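PDB 5KZL: heme oxygenase from Leptospira interrogans, which catalyses the oxygen-dependent cleavage of heme to biliverdin, carbon monoxide and free iron, a step probably used to obtain iron from heme. Local coordinates for residues S57-L62 with L79-A84. The protein carries 1 engineered substitution. Numbering follows the deposited sequence.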
# COMPACT_ATOMS: atom_id res chain seq x y z
N SER A 57 3.40 -6.67 7.85
CA SER A 57 4.64 -7.30 7.37
C SER A 57 5.57 -6.26 6.75
O SER A 57 6.75 -6.21 7.11
CB SER A 57 4.33 -8.38 6.34
OG SER A 57 5.55 -9.01 5.98
N MET A 58 5.05 -5.41 5.81
CA MET A 58 5.87 -4.39 5.19
C MET A 58 6.52 -3.48 6.23
O MET A 58 7.73 -3.23 6.12
CB MET A 58 5.08 -3.62 4.13
CG MET A 58 5.90 -2.58 3.41
SD MET A 58 5.10 -1.92 1.94
CE MET A 58 3.73 -1.12 2.64
N GLU A 59 5.77 -3.05 7.27
CA GLU A 59 6.27 -2.18 8.34
C GLU A 59 7.24 -2.91 9.26
O GLU A 59 8.24 -2.31 9.66
CB GLU A 59 5.13 -1.47 9.07
CG GLU A 59 4.45 -0.57 8.04
CD GLU A 59 3.02 -0.06 8.15
OE1 GLU A 59 2.42 -0.12 9.25
OE2 GLU A 59 2.54 0.50 7.14
N GLU A 60 7.04 -4.21 9.46
CA GLU A 60 8.01 -5.00 10.23
C GLU A 60 9.36 -5.02 9.49
O GLU A 60 10.41 -4.78 10.09
CB GLU A 60 7.49 -6.43 10.40
CG GLU A 60 6.57 -6.58 11.59
CD GLU A 60 5.98 -7.97 11.74
OE1 GLU A 60 6.44 -8.90 11.03
OE2 GLU A 60 5.03 -8.12 12.55
N GLU A 61 9.31 -5.27 8.18
CA GLU A 61 10.49 -5.38 7.32
C GLU A 61 11.16 -4.03 7.03
O GLU A 61 12.39 -3.97 7.01
CB GLU A 61 10.13 -6.16 6.04
CG GLU A 61 9.63 -7.59 6.30
CD GLU A 61 10.37 -8.40 7.35
OE1 GLU A 61 11.62 -8.33 7.42
OE2 GLU A 61 9.69 -9.09 8.13
N LEU A 62 10.39 -2.95 6.85
CA LEU A 62 10.97 -1.61 6.65
C LEU A 62 11.68 -1.13 7.93
O LEU A 62 12.74 -0.50 7.85
CB LEU A 62 9.90 -0.60 6.20
CG LEU A 62 9.43 -0.75 4.74
CD1 LEU A 62 8.22 0.12 4.49
CD2 LEU A 62 10.58 -0.38 3.72
N LEU A 79 4.13 7.42 6.86
CA LEU A 79 3.30 6.67 5.90
C LEU A 79 2.68 5.41 6.46
O LEU A 79 1.74 4.91 5.84
CB LEU A 79 4.13 6.34 4.65
CG LEU A 79 4.68 7.52 3.85
CD1 LEU A 79 5.68 7.04 2.81
CD2 LEU A 79 3.55 8.31 3.16
N TYR A 80 3.21 4.86 7.58
CA TYR A 80 2.74 3.58 8.15
C TYR A 80 1.23 3.53 8.30
O TYR A 80 0.60 4.52 8.72
CB TYR A 80 3.47 3.21 9.44
CG TYR A 80 4.95 2.92 9.31
CD1 TYR A 80 5.58 2.88 8.07
CD2 TYR A 80 5.73 2.67 10.44
CE1 TYR A 80 6.95 2.61 7.96
CE2 TYR A 80 7.09 2.41 10.35
CZ TYR A 80 7.70 2.40 9.10
OH TYR A 80 9.03 2.11 9.03
N ARG A 81 0.65 2.38 7.91
CA ARG A 81 -0.80 2.15 7.82
C ARG A 81 -1.36 1.12 8.78
O ARG A 81 -2.58 1.09 8.95
CB ARG A 81 -1.19 1.77 6.37
CG ARG A 81 -0.79 2.76 5.24
CD ARG A 81 -1.57 4.06 5.27
NE ARG A 81 -1.08 4.99 6.29
CZ ARG A 81 -1.81 5.95 6.86
NH1 ARG A 81 -1.28 6.76 7.77
NH2 ARG A 81 -3.07 6.13 6.49
N LYS A 82 -0.50 0.25 9.38
CA LYS A 82 -0.97 -0.85 10.25
C LYS A 82 -1.97 -0.38 11.32
O LYS A 82 -3.04 -0.98 11.45
CB LYS A 82 0.22 -1.59 10.89
CG LYS A 82 -0.12 -2.69 11.89
CD LYS A 82 1.12 -3.07 12.67
CE LYS A 82 0.81 -3.34 14.11
NZ LYS A 82 2.05 -3.60 14.89
N ASN A 83 -1.64 0.71 12.04
CA ASN A 83 -2.52 1.23 13.10
C ASN A 83 -3.81 1.86 12.57
O ASN A 83 -4.86 1.69 13.18
CB ASN A 83 -1.77 2.17 14.03
CG ASN A 83 -0.73 1.47 14.87
OD1 ASN A 83 -0.86 0.30 15.26
ND2 ASN A 83 0.31 2.18 15.22
N ALA A 84 -3.73 2.53 11.42
CA ALA A 84 -4.91 3.12 10.76
C ALA A 84 -5.86 1.99 10.36
O ALA A 84 -7.07 2.09 10.62
CB ALA A 84 -4.49 3.91 9.52
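E59 OE2 is gripped twice: the backbone N of R81 donates to it at 2.8 Å, nearly straight at 170°, and the hydroxyl of Y133 on helix 125-151 forms a second hydrogen bond. The contact thus ties helix 41-64 of the all-helical heme oxygenase fold to the loop leading into helix 82-93 and to its first residue, with the R81 side chain about 12 Å from the bound heme. Beside OE2, OE1 of E59 accepts a hydrogen bond from the backbone N of K82 at 2.9 Å, so one carboxylate takes the successive amides of R81, the last loop residue, and K82, the first of the helix. Both amides come in on syn sides, tilted somewhat from the carboxylate plane. E59 is extended beyond CG (chi2 158°), which carries its carboxylate out to the loop backbone. Its CG lies over one face of the Y80 ring, offset toward the rim, a CH-pi contact 3.9 Å from the ring centroid. The carboxylate and ring planes are 16° apart, and the two side chains run past each other in opposite directions. Y80 OH is hydrogen-bonded to E63 OE2 and lies 4.0 Å from L62 CB. R81 bends back at chi2 and chi3, bringing its NE to L79 O at 2.9 Å, while its NH2 is hydrogen-bonded to the carbonyl oxygens of F161 and E163. K82 leads its amine away from the carboxylate, but its CB stays 3.1 Å from E59 OE1.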